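Local coordinates for NADPH-flavin oxidoreductase (Helicobacter pylori, PDB 2H0U), which probably uses FMN to carry out NAD(P)H-dependent reductions, as a flavin oxidoreductase of the nitroreductase family, at residues D29-G37 with N148-I158. Residues are numbered along the deposited sequence; the frame is centred on the assembly and turned at random.
Sequences DWEALVEVG and NMMMAAAMLGI
Leu33 and Met149 mark the nearest backbone approach, CA to CA 5.8 Å, between helix segments 29-37 and 148-155, whose axes come within 8.7 Å and run roughly antiparallel at 145°. This is helix-helix packing within the FMN-dependent nitroreductase fold, and no direct hydrogen bond crosses it. It lies beside the antiparallel sheet: Met149 also packs on Phe194 and Tyr83 of its strands, and Trp30 stacks on His79. Selenomethionine Met149 is a knob in the hole formed by Leu33, Val34, Val36 and Gly37. Its chain runs extended to SE, then bends at chi3 (64°), which swings CE past Leu33 O and obliquely to the Trp30 ring, 3.9 Å from CH2. Gly37, lacking a side chain, lets SE approach its CA to 3.8 Å. Leu33 CD2 lies 3.4 Å from Ala153 N, while CD1 meets Ile158 CD1 tip to tip at 4.1 Å. The short side chains of Ala152 and Ala153, both touching Leu33 CD2, are consistent with this close fit. Val36 splits its branches, CG2 on Ala152 CB and CG1, anti to the backbone N (chi1 173°), over Asn148 O. Gly157 has positive phi, and Ile158 N bonds to Ala153 O and Gly157 N to Ala154 O, a Schellman motif leading into Ile158, whose side chain crosses that of Asp29 obliquely, CD1 touching CB. Asp29 forms a salt bridge with Arg3 of the second subunit, and Trp30 NE1 bonds to Tyr213 OH of that subunit. Near Gly37 a water lies 2.8 Å from Val36 O, positioned to donate to it, and accepts from Asn148 ND2.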
ATOM      1  N   ASP A  29      16.805 -12.700 -10.147  1.00  9.38           N
ATOM      2  CA  ASP A  29      15.570 -11.901 -10.246  1.00  9.53           C
ATOM      3  C   ASP A  29      14.873 -11.871  -8.875  1.00  9.98           C
ATOM      4  O   ASP A  29      14.354 -10.825  -8.459  1.00  9.77           O
ATOM      5  CB  ASP A  29      14.607 -12.406 -11.323  1.00  9.19           C
ATOM      6  CG  ASP A  29      15.038 -12.019 -12.748  1.00 11.24           C
ATOM      7  OD1 ASP A  29      15.988 -11.216 -12.915  1.00 12.00           O
ATOM      8  OD2 ASP A  29      14.400 -12.525 -13.693  1.00 12.37           O
ATOM      9  N   TRP A  30      14.826 -13.011  -8.181  1.00  9.19           N
ATOM     10  CA  TRP A  30      14.143 -13.029  -6.877  1.00  8.69           C
ATOM     11  C   TRP A  30      14.863 -12.120  -5.872  1.00  8.69           C
ATOM     12  O   TRP A  30      14.222 -11.384  -5.120  1.00  8.07           O
ATOM     13  CB  TRP A  30      13.890 -14.452  -6.341  1.00  8.83           C
ATOM     14  CG  TRP A  30      13.124 -14.352  -5.049  1.00 10.22           C
ATOM     15  CD1 TRP A  30      13.591 -14.581  -3.766  1.00  8.98           C
ATOM     16  CD2 TRP A  30      11.784 -13.896  -4.919  1.00 11.28           C
ATOM     17  NE1 TRP A  30      12.574 -14.310  -2.840  1.00  9.01           N
ATOM     18  CE2 TRP A  30      11.471 -13.874  -3.526  1.00  9.79           C
ATOM     19  CE3 TRP A  30      10.796 -13.486  -5.856  1.00 11.00           C
ATOM     20  CZ2 TRP A  30      10.218 -13.462  -3.041  1.00  9.70           C
ATOM     21  CZ3 TRP A  30       9.543 -13.078  -5.360  1.00 10.98           C
ATOM     22  CH2 TRP A  30       9.275 -13.050  -3.972  1.00 11.45           C
ATOM     23  N   GLU A  31      16.197 -12.129  -5.875  1.00  9.02           N
ATOM     24  CA  GLU A  31      16.968 -11.320  -4.936  1.00 10.92           C
ATOM     25  C   GLU A  31      16.695  -9.855  -5.244  1.00  9.14           C
ATOM     26  O   GLU A  31      16.621  -9.034  -4.339  1.00  9.28           O
ATOM     27  CB  GLU A  31      18.473 -11.628  -5.104  1.00 11.28           C
ATOM     28  CG  GLU A  31      18.864 -12.961  -4.448  1.00 15.61           C
ATOM     29  CD  GLU A  31      20.252 -13.454  -4.840  1.00 17.79           C
ATOM     30  OE1 GLU A  31      20.874 -12.901  -5.803  1.00 23.40           O
ATOM     31  OE2 GLU A  31      20.708 -14.437  -4.202  1.00 25.15           O
ATOM     32  N   ALA A  32      16.534  -9.516  -6.518  1.00  8.76           N
ATOM     33  CA  ALA A  32      16.209  -8.101  -6.855  1.00  7.44           C
ATOM     34  C   ALA A  32      14.841  -7.699  -6.327  1.00  7.92           C
ATOM     35  O   ALA A  32      14.680  -6.589  -5.805  1.00  9.07           O
ATOM     36  CB  ALA A  32      16.267  -7.848  -8.352  1.00  8.78           C
ATOM     37  N   LEU A  33      13.868  -8.597  -6.421  1.00  7.17           N
ATOM     38  CA  LEU A  33      12.522  -8.274  -5.926  1.00  8.33           C
ATOM     39  C   LEU A  33      12.521  -8.114  -4.411  1.00  7.13           C
ATOM     40  O   LEU A  33      11.863  -7.230  -3.880  1.00  8.86           O
ATOM     41  CB  LEU A  33      11.489  -9.333  -6.405  1.00  8.35           C
ATOM     42  CG  LEU A  33      11.165  -9.353  -7.900  1.00  9.80           C
ATOM     43  CD1 LEU A  33      10.221 -10.486  -8.228  1.00  8.70           C
ATOM     44  CD2 LEU A  33      10.591  -7.996  -8.407  1.00  7.77           C
ATOM     45  N   VAL A  34      13.298  -8.926  -3.709  1.00  6.69           N
ATOM     46  CA  VAL A  34      13.375  -8.801  -2.238  1.00  7.33           C
ATOM     47  C   VAL A  34      14.007  -7.441  -1.904  1.00  7.82           C
ATOM     48  O   VAL A  34      13.556  -6.741  -0.989  1.00  6.38           O
ATOM     49  CB  VAL A  34      14.252  -9.922  -1.602  1.00  8.69           C
ATOM     50  CG1 VAL A  34      14.464  -9.616  -0.090  1.00  8.11           C
ATOM     51  CG2 VAL A  34      13.583 -11.250  -1.771  1.00  8.44           C
ATOM     52  N   GLU A  35      15.023  -7.081  -2.679  1.00  7.75           N
ATOM     53  CA  GLU A  35      15.627  -5.751  -2.561  1.00  7.75           C
ATOM     54  C   GLU A  35      14.630  -4.605  -2.772  1.00  7.72           C
ATOM     55  O   GLU A  35      14.644  -3.615  -2.031  1.00  8.02           O
ATOM     56  CB  GLU A  35      16.865  -5.638  -3.470  1.00  8.72           C
ATOM     57  CG  GLU A  35      17.599  -4.286  -3.389  1.00  9.24           C
ATOM     58  CD  GLU A  35      18.327  -4.042  -2.059  1.00 10.53           C
ATOM     59  OE1 GLU A  35      18.411  -4.939  -1.172  1.00 11.77           O
ATOM     60  OE2 GLU A  35      18.899  -2.952  -1.932  1.00 11.74           O
ATOM     61  N   VAL A  36      13.774  -4.721  -3.789  1.00  7.99           N
ATOM     62  CA  VAL A  36      12.669  -3.768  -3.975  1.00  7.61           C
ATOM     63  C   VAL A  36      11.853  -3.614  -2.674  1.00  7.76           C
ATOM     64  O   VAL A  36      11.575  -2.489  -2.233  1.00  7.81           O
ATOM     65  CB  VAL A  36      11.766  -4.174  -5.183  1.00  7.64           C
ATOM     66  CG1 VAL A  36      10.502  -3.296  -5.280  1.00  8.57           C
ATOM     67  CG2 VAL A  36      12.569  -4.068  -6.497  1.00  8.81           C
ATOM     68  N   GLY A  37      11.534  -4.743  -2.036  1.00  6.50           N
ATOM     69  CA  GLY A  37      10.764  -4.778  -0.777  1.00  6.98           C
ATOM     70  C   GLY A  37      11.564  -4.128   0.338  1.00  6.93           C
ATOM     71  O   GLY A  37      11.021  -3.334   1.095  1.00  7.67           O
ATOM     72  N   ASN A 148       5.152  -2.257  -4.410  1.00  6.04           N
ATOM     73  CA  ASN A 148       6.387  -1.990  -5.092  1.00  7.07           C
ATOM     74  C   ASN A 148       6.967  -3.292  -5.697  1.00  6.32           C
ATOM     75  O   ASN A 148       7.471  -3.299  -6.845  1.00  5.81           O
ATOM     76  CB  ASN A 148       7.394  -1.334  -4.126  1.00  6.61           C
ATOM     77  CG  ASN A 148       7.063   0.113  -3.877  1.00  8.29           C
ATOM     78  OD1 ASN A 148       6.034   0.595  -4.361  1.00  8.75           O
ATOM     79  ND2 ASN A 148       7.928   0.821  -3.155  1.00  6.43           N
HETATM   80  N   MSE A 149       6.918  -4.370  -4.923  1.00  5.43           N
HETATM   81  CA  MSE A 149       7.373  -5.678  -5.424  1.00  7.74           C
HETATM   82  C   MSE A 149       6.555  -6.157  -6.625  1.00  8.49           C
HETATM   83  O   MSE A 149       7.106  -6.658  -7.594  1.00  7.28           O
HETATM   84  CB  MSE A 149       7.357  -6.728  -4.294  1.00  6.12           C
HETATM   85  CG  MSE A 149       8.470  -6.393  -3.269  1.00  7.66           C
HETATM   86 SE   MSE A 149       8.581  -7.740  -1.857  1.00 16.59          SE
HETATM   87  CE  MSE A 149       9.127  -9.349  -2.915  1.00  7.00           C
HETATM   88  N   MSE A 150       5.225  -6.068  -6.555  1.00  9.18           N
HETATM   89  CA  MSE A 150       4.412  -6.486  -7.708  1.00 11.75           C
HETATM   90  C   MSE A 150       4.692  -5.649  -8.926  1.00 10.86           C
HETATM   91  O   MSE A 150       4.755  -6.171 -10.044  1.00  9.63           O
HETATM   92  CB  MSE A 150       2.926  -6.406  -7.366  1.00 11.20           C
HETATM   93  CG  MSE A 150       2.667  -7.382  -6.251  1.00 12.02           C
HETATM   94 SE   MSE A 150       0.729  -7.516  -5.989  1.00 23.68          SE
HETATM   95  CE  MSE A 150       0.393  -5.763  -5.317  1.00  8.33           C
HETATM   96  N   MSE A 151       4.885  -4.333  -8.736  1.00 10.10           N
HETATM   97  CA  MSE A 151       5.145  -3.498  -9.881  1.00 11.29           C
HETATM   98  C   MSE A 151       6.545  -3.772 -10.476  1.00 10.02           C
HETATM   99  O   MSE A 151       6.711  -3.827 -11.694  1.00  9.02           O
HETATM  100  CB  MSE A 151       4.935  -2.002  -9.527  1.00 12.90           C
HETATM  101  CG  MSE A 151       5.103  -1.080 -10.738  1.00 21.91           C
HETATM  102 SE   MSE A 151       3.470  -1.268 -11.819  1.00 51.61          SE
HETATM  103  CE  MSE A 151       2.198  -2.036 -10.513  1.00 32.19           C
ATOM    104  N   ALA A 152       7.548  -3.963  -9.630  1.00  8.54           N
ATOM    105  CA  ALA A 152       8.886  -4.355 -10.086  1.00  8.75           C
ATOM    106  C   ALA A 152       8.872  -5.711 -10.803  1.00  8.07           C
ATOM    107  O   ALA A 152       9.554  -5.911 -11.852  1.00  7.31           O
ATOM    108  CB  ALA A 152       9.831  -4.380  -8.865  1.00  9.05           C
ATOM    109  N   ALA A 153       8.086  -6.642 -10.254  1.00  6.40           N
ATOM    110  CA  ALA A 153       7.921  -7.964 -10.855  1.00  7.96           C
ATOM    111  C   ALA A 153       7.394  -7.773 -12.296  1.00  7.43           C
ATOM    112  O   ALA A 153       7.929  -8.362 -13.244  1.00  8.05           O
ATOM    113  CB  ALA A 153       6.951  -8.806 -10.020  1.00  7.17           C
ATOM    114  N   ALA A 154       6.400  -6.886 -12.458  1.00  9.52           N
ATOM    115  CA  ALA A 154       5.833  -6.623 -13.817  1.00 10.42           C
ATOM    116  C   ALA A 154       6.901  -6.033 -14.742  1.00 11.54           C
ATOM    117  O   ALA A 154       7.017  -6.429 -15.903  1.00 11.10           O
ATOM    118  CB  ALA A 154       4.619  -5.705 -13.749  1.00 10.70           C
HETATM  119  N   MSE A 155       7.707  -5.123 -14.236  1.00 12.93           N
HETATM  120  CA  MSE A 155       8.835  -4.617 -15.027  1.00 18.80           C
HETATM  121  C   MSE A 155       9.770  -5.721 -15.517  1.00 15.92           C
HETATM  122  O   MSE A 155      10.279  -5.631 -16.643  1.00 15.79           O
HETATM  123  CB  MSE A 155       9.621  -3.560 -14.272  1.00 17.24           C
HETATM  124  CG  MSE A 155       8.900  -2.266 -14.101  1.00 24.11           C
HETATM  125 SE   MSE A 155      10.011  -1.069 -12.989  1.00 36.42          SE
HETATM  126  CE  MSE A 155      11.465  -0.764 -14.305  1.00 34.92           C
ATOM    127  N   LEU A 156       9.954  -6.775 -14.710  1.00 14.18           N
ATOM    128  CA  LEU A 156      10.774  -7.935 -15.107  1.00 13.06           C
ATOM    129  C   LEU A 156      10.037  -9.009 -15.889  1.00 12.78           C
ATOM    130  O   LEU A 156      10.638 -10.015 -16.233  1.00 13.75           O
ATOM    131  CB  LEU A 156      11.437  -8.590 -13.886  1.00 13.28           C
ATOM    132  CG  LEU A 156      12.506  -7.769 -13.166  1.00 13.77           C
ATOM    133  CD1 LEU A 156      12.931  -8.430 -11.850  1.00 16.10           C
ATOM    134  CD2 LEU A 156      13.724  -7.542 -14.102  1.00 18.21           C
ATOM    135  N   GLY A 157       8.755  -8.808 -16.176  1.00 11.38           N
ATOM    136  CA  GLY A 157       7.957  -9.800 -16.919  1.00 11.49           C
ATOM    137  C   GLY A 157       7.476 -10.946 -16.062  1.00 10.80           C
ATOM    138  O   GLY A 157       7.109 -12.025 -16.576  1.00 10.31           O
ATOM    139  N   ILE A 158       7.413 -10.689 -14.754  1.00 10.47           N
ATOM    140  CA  ILE A 158       7.050 -11.708 -13.759  1.00 10.76           C
ATOM    141  C   ILE A 158       5.644 -11.388 -13.257  1.00 10.84           C
ATOM    142  O   ILE A 158       5.287 -10.223 -13.102  1.00 11.65           O
ATOM    143  CB  ILE A 158       8.077 -11.727 -12.564  1.00 11.03           C
ATOM    144  CG1 ILE A 158       9.454 -12.198 -13.071  1.00  9.91           C
ATOM    145  CG2 ILE A 158       7.615 -12.651 -11.398  1.00  9.78           C
ATOM    146  CD1 ILE A 158      10.594 -11.912 -12.100  1.00 10.84           C
TER
HETATM  147  O   HOH W   1      10.837  -0.010  -3.189  1.00 14.04           O